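Local structure of MxaA (Stigmatella aurantiaca, 4W4T) at residues I124-L129 with E172-L176; A145-N149 with L185-S189. The protein contains, as its terminal part, an NADPH-dependent reductase domain of Rossmann fold that probably releases the finished myxalamid chain by reduction. One frame throughout, in Å; residues are numbered along the deposited sequence.

Contact 1: I124-L129 with E172-L176; sequences IGQPLL and EILRL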
loop_
_atom_site.group_PDB
_atom_site.type_symbol
_atom_site.label_atom_id
_atom_site.label_comp_id
_atom_site.label_asym_id
_atom_site.label_seq_id
_atom_site.Cartn_x
_atom_site.Cartn_y
_atom_site.Cartn_z
ATOM N N ILE A 124 -14.655 3.482 19.259
ATOM C CA ILE A 124 -14.014 4.770 19.419
ATOM C C ILE A 124 -14.294 5.756 18.264
ATOM O O ILE A 124 -14.256 6.976 18.446
ATOM C CB ILE A 124 -12.493 4.561 19.580
ATOM C CG1 ILE A 124 -11.888 5.722 20.360
ATOM C CG2 ILE A 124 -11.814 4.297 18.236
ATOM C CD1 ILE A 124 -12.478 5.855 21.740
ATOM N N GLY A 125 -14.601 5.236 17.082
ATOM C CA GLY A 125 -14.782 6.092 15.925
ATOM C C GLY A 125 -16.224 6.536 15.712
ATOM O O GLY A 125 -16.548 7.058 14.650
ATOM N N GLN A 126 -17.080 6.334 16.713
ATOM C CA GLN A 126 -18.504 6.694 16.613
ATOM C C GLN A 126 -18.883 7.678 17.718
ATOM O O GLN A 126 -18.263 7.664 18.784
ATOM C CB GLN A 126 -19.382 5.442 16.713
ATOM C CG GLN A 126 -19.197 4.449 15.573
ATOM C CD GLN A 126 -19.739 4.984 14.264
ATOM O OE1 GLN A 126 -20.637 5.823 14.253
ATOM N NE2 GLN A 126 -19.201 4.504 13.155
ATOM N N PRO A 127 -19.904 8.525 17.477
ATOM C CA PRO A 127 -20.418 9.428 18.516
ATOM C C PRO A 127 -20.732 8.675 19.795
ATOM O O PRO A 127 -21.249 7.554 19.720
ATOM C CB PRO A 127 -21.712 9.999 17.897
ATOM C CG PRO A 127 -21.500 9.894 16.427
ATOM C CD PRO A 127 -20.615 8.695 16.189
ATOM N N LEU A 128 -20.415 9.277 20.943
ATOM C CA LEU A 128 -20.682 8.650 22.234
ATOM C C LEU A 128 -20.031 7.268 22.342
ATOM O O LEU A 128 -20.508 6.412 23.082
ATOM C CB LEU A 128 -22.192 8.538 22.469
ATOM C CG LEU A 128 -23.030 9.817 22.346
ATOM C CD1 LEU A 128 -24.483 9.531 22.765
ATOM C CD2 LEU A 128 -22.461 10.961 23.169
ATOM N N LEU A 129 -18.931 7.065 21.611
ATOM C CA LEU A 129 -18.216 5.793 21.625
ATOM C C LEU A 129 -19.093 4.647 21.134
ATOM O O LEU A 129 -18.874 3.494 21.498
ATOM C CB LEU A 129 -17.700 5.479 23.034
ATOM C CG LEU A 129 -16.991 6.615 23.754
ATOM C CD1 LEU A 129 -16.697 6.250 25.211
ATOM C CD2 LEU A 129 -15.702 6.982 22.998
ATOM N N GLU A 172 -14.914 12.428 22.235
ATOM C CA GLU A 172 -16.026 11.756 22.912
ATOM C C GLU A 172 -15.606 11.247 24.292
ATOM O O GLU A 172 -16.408 11.205 25.226
ATOM C CB GLU A 172 -16.563 10.610 22.046
ATOM C CG GLU A 172 -17.167 11.101 20.723
ATOM C CD GLU A 172 -18.275 12.140 20.937
ATOM O OE1 GLU A 172 -19.419 11.742 21.267
ATOM O OE2 GLU A 172 -17.999 13.350 20.771
ATOM N N ILE A 173 -14.343 10.851 24.416
ATOM C CA ILE A 173 -13.781 10.453 25.709
ATOM C C ILE A 173 -13.781 11.644 26.644
ATOM O O ILE A 173 -14.121 11.523 27.828
ATOM C CB ILE A 173 -12.331 9.891 25.543
ATOM C CG1 ILE A 173 -12.378 8.465 24.984
ATOM C CG2 ILE A 173 -11.530 9.962 26.868
ATOM C CD1 ILE A 173 -13.029 7.440 25.939
ATOM N N LEU A 174 -13.410 12.811 26.122
ATOM C CA LEU A 174 -13.441 14.025 26.940
ATOM C C LEU A 174 -14.870 14.370 27.341
ATOM O O LEU A 174 -15.114 14.845 28.441
ATOM C CB LEU A 174 -12.810 15.206 26.207
ATOM C CG LEU A 174 -11.301 15.045 25.978
ATOM C CD1 LEU A 174 -10.761 16.152 25.063
ATOM C CD2 LEU A 174 -10.557 15.036 27.323
ATOM N N ARG A 175 -15.804 14.122 26.436
ATOM C CA ARG A 175 -17.224 14.299 26.734
ATOM C C ARG A 175 -17.664 13.428 27.917
ATOM O O ARG A 175 -18.345 13.887 28.828
ATOM C CB ARG A 175 -18.052 13.964 25.495
ATOM C CG ARG A 175 -19.448 14.502 25.532
ATOM C CD ARG A 175 -20.242 14.120 24.274
ATOM N NE ARG A 175 -19.605 14.549 23.019
ATOM C CZ ARG A 175 -19.569 15.809 22.585
ATOM N NH1 ARG A 175 -20.098 16.793 23.308
ATOM N NH2 ARG A 175 -18.989 16.092 21.433
ATOM N N LEU A 176 -17.284 12.162 27.882
ATOM C CA LEU A 176 -17.617 11.233 28.957
ATOM C C LEU A 176 -16.956 11.658 30.268
ATOM O O LEU A 176 -17.555 11.578 31.347
ATOM C CB LEU A 176 -17.197 9.814 28.570
ATOM C CG LEU A 176 -17.425 8.719 29.612
ATOM C CD1 LEU A 176 -18.919 8.460 29.801
ATOM C CD2 LEU A 176 -16.692 7.442 29.240
#

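Contact 2: A145-N149 with L185-S189; sequences AIYHN and LHYVS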
loop_
_atom_site.group_PDB
_atom_site.type_symbol
_atom_site.label_atom_id
_atom_site.label_comp_id
_atom_site.label_asym_id
_atom_site.label_seq_id
_atom_site.Cartn_x
_atom_site.Cartn_y
_atom_site.Cartn_z
ATOM N N ALA A 145 -12.497 6.653 36.447
ATOM C CA ALA A 145 -11.330 7.159 35.727
ATOM C C ALA A 145 -11.174 6.476 34.364
ATOM O O ALA A 145 -11.706 5.386 34.113
ATOM C CB ALA A 145 -10.066 6.983 36.582
ATOM N N ILE A 146 -10.467 7.146 33.462
ATOM C CA ILE A 146 -10.339 6.685 32.084
ATOM C C ILE A 146 -8.875 6.565 31.661
ATOM O O ILE A 146 -8.100 7.504 31.823
ATOM C CB ILE A 146 -11.047 7.643 31.099
ATOM C CG1 ILE A 146 -12.536 7.744 31.437
ATOM C CG2 ILE A 146 -10.870 7.156 29.654
ATOM C CD1 ILE A 146 -13.177 9.043 31.004
ATOM N N TYR A 147 -8.513 5.407 31.126
ATOM C CA TYR A 147 -7.237 5.225 30.448
ATOM C C TYR A 147 -7.536 5.143 28.955
ATOM O O TYR A 147 -8.064 4.142 28.476
ATOM C CB TYR A 147 -6.504 3.971 30.939
ATOM C CG TYR A 147 -5.994 4.085 32.372
ATOM C CD1 TYR A 147 -6.873 4.103 33.441
ATOM C CD2 TYR A 147 -4.634 4.164 32.646
ATOM C CE1 TYR A 147 -6.424 4.203 34.754
ATOM C CE2 TYR A 147 -4.176 4.270 33.957
ATOM C CZ TYR A 147 -5.080 4.296 35.006
ATOM O OH TYR A 147 -4.628 4.386 36.311
ATOM N N HIS A 148 -7.215 6.212 28.231
ATOM C CA HIS A 148 -7.547 6.277 26.815
ATOM C C HIS A 148 -6.345 5.887 25.932
ATOM O O HIS A 148 -5.470 6.704 25.637
ATOM C CB HIS A 148 -8.083 7.682 26.474
ATOM C CG HIS A 148 -8.468 7.843 25.031
ATOM N ND1 HIS A 148 -8.958 6.803 24.276
ATOM C CD2 HIS A 148 -8.397 8.912 24.203
ATOM C CE1 HIS A 148 -9.191 7.226 23.044
ATOM N NE2 HIS A 148 -8.850 8.499 22.972
ATOM N N ASN A 149 -6.310 4.617 25.542
ATOM C CA ASN A 149 -5.232 4.058 24.732
ATOM C C ASN A 149 -5.744 3.581 23.364
ATOM O O ASN A 149 -4.990 3.037 22.564
ATOM C CB ASN A 149 -4.552 2.896 25.482
ATOM C CG ASN A 149 -3.453 2.234 24.665
ATOM O OD1 ASN A 149 -2.605 2.908 24.086
ATOM N ND2 ASN A 149 -3.500 0.911 24.571
ATOM N N LEU A 185 -8.443 11.580 33.434
ATOM C CA LEU A 185 -8.124 10.979 32.159
ATOM C C LEU A 185 -6.625 10.753 32.012
ATOM O O LEU A 185 -5.841 11.691 32.092
ATOM C CB LEU A 185 -8.623 11.863 31.025
ATOM C CG LEU A 185 -8.063 11.458 29.661
ATOM C CD1 LEU A 185 -8.629 10.108 29.229
ATOM C CD2 LEU A 185 -8.350 12.539 28.647
ATOM N N HIS A 186 -6.233 9.508 31.824
ATOM C CA HIS A 186 -4.832 9.207 31.554
ATOM C C HIS A 186 -4.730 8.917 30.072
ATOM O O HIS A 186 -5.176 7.873 29.593
ATOM C CB HIS A 186 -4.363 8.060 32.436
ATOM C CG HIS A 186 -4.680 8.297 33.877
ATOM N ND1 HIS A 186 -4.034 9.261 34.618
ATOM C CD2 HIS A 186 -5.639 7.783 34.683
ATOM C CE1 HIS A 186 -4.559 9.306 35.829
ATOM N NE2 HIS A 186 -5.530 8.412 35.896
ATOM N N TYR A 187 -4.194 9.890 29.341
ATOM C CA TYR A 187 -4.264 9.853 27.882
ATOM C C TYR A 187 -2.968 9.333 27.270
ATOM O O TYR A 187 -1.902 9.899 27.493
ATOM C CB TYR A 187 -4.593 11.247 27.334
ATOM C CG TYR A 187 -4.524 11.278 25.831
ATOM C CD1 TYR A 187 -5.316 10.423 25.073
ATOM C CD2 TYR A 187 -3.648 12.122 25.173
ATOM C CE1 TYR A 187 -5.248 10.420 23.690
ATOM C CE2 TYR A 187 -3.574 12.132 23.783
ATOM C CZ TYR A 187 -4.377 11.274 23.053
ATOM O OH TYR A 187 -4.297 11.259 21.675
ATOM N N VAL A 188 -3.067 8.254 26.500
ATOM C CA VAL A 188 -1.904 7.729 25.793
ATOM C C VAL A 188 -1.773 8.401 24.430
ATOM O O VAL A 188 -2.514 8.110 23.478
ATOM C CB VAL A 188 -1.962 6.210 25.653
ATOM C CG1 VAL A 188 -0.652 5.695 25.035
ATOM C CG2 VAL A 188 -2.180 5.572 27.053
ATOM N N SER A 189 -0.812 9.318 24.341
ATOM C CA SER A 189 -0.530 10.040 23.104
ATOM C C SER A 189 0.568 9.337 22.312
ATOM O O SER A 189 0.469 8.141 22.037
ATOM C CB SER A 189 -0.122 11.483 23.405
ATOM O OG SER A 189 0.119 12.205 22.209
#

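Contact 1: I124-L129 with E172-L176
Leu129 and Ile173 meet at about a right angle on the tight side of this contact, with Leu129 CD1 3.9 Å from Ile173 CD1. The other methyl, Leu129 CD2, lies against Glu172 CB at 3.8 Å, and Leu176 closes in beside CD1. Farther along, Ile124 CD1 reaches Ile173 CG1. Toward the surface the fit loosens: Gln126 and Pro127 are exposed and barely brush the helix, and Leu128 reaches it with one methyl, CD2, which comes within 4.0 Å of Arg175 CD. Between the two sides stands Glu172. A turn about its CB-CG bond (chi2 -56°) brings the carboxylate beside the loop, where Leu128 N donates to Glu172 OE1 at 2.7 Å. The bond is nearly straight (165°) and arrives on the anti side of the oxygen, slightly out of the carboxylate plane. Arg175, one turn on, grips the same group side-on: its NE and NH2 each lie 3.0 Å from Glu172 OE2. The loop amide holds OE1 and the guanidinium chiefly OE2, with a weak bond from NE to OE1, restraining the buried carboxylate's rotation. The arginine's charge probably keeps Glu172 ionised, so that an acid of helix 159-177 pins the turn following the NADPH-binding residues Ile124 and Gly125.

Contact 2: A145-N149 with L185-S189
Tyr147 and His186 project together from one face of the parallel strand pair, their ring planes inclined at 42°. His186 CD2 sits over one face of the tyrosine ring, 3.5 Å from Tyr147 CZ, while His186 CB makes a CH-pi contact with that ring. The histidine's CG is turned anti to its own carbonyl carbon (chi1 -51°), as is that of Tyr147, which keeps the two side chains abreast. Beyond the rings, Tyr147 OH bonds to Ser298 and His186 ND1 to Thr240. Were Tyr147 an alanine, a gap would probably open beside His186 CD2, with the Thr240 bond still steadying the histidine, and Ser298 would lose the hydroxyl it bonds.

His148 and Tyr187 make the matching pair on the other face: His148 CD2 approaches the tyrosine at its edge, 3.5 Å from CE1 of Tyr187. Leu185 CD1 packs against His148 CB at 3.7 Å and is equally near Ile146 CG2. Between the two faces the backbone ladder runs from His186 N to Ile146 O (2.7 Å), His148 N to His186 O and Val188 N to His148 O. At its end Val188 packs against Asn149, an NADPH-binding residue.

Helix 159-177 packs on the Ile146, His148 and Leu185 side, and its Thr170 bonds to His148 NE2; Thr61 of strand 57-61 takes ND1. Helix 66-78 touches Tyr147 and Val188, helix 217-234 lies on Tyr187, and the strands 57-61 and 239-248 flank the pair within the Rossmann sheet.

How the contacts relate
The centres of the two contacts are about 13 Å apart, and their segments alternate along the chain: loop 124-129, strand 145-148, helix 159-177, strand 185-188. The last three form a beta-alpha-beta unit, so contact 2 pairs its strands while contact 1 sets the loop against its connecting helix. They also touch directly, since Ile173 CG2 lies 3.7 Å from Leu185 CD1 and Ile124 CD1 lies 3.8 Å from His148 CE1. That continuous packing joins sheet, helix and loop of one Rossmann domain, in which contact 1 contributes Ile124 and Gly125, and contact 2 Asn149, to the same NADPH-binding region, although no cofactor occupies this chain.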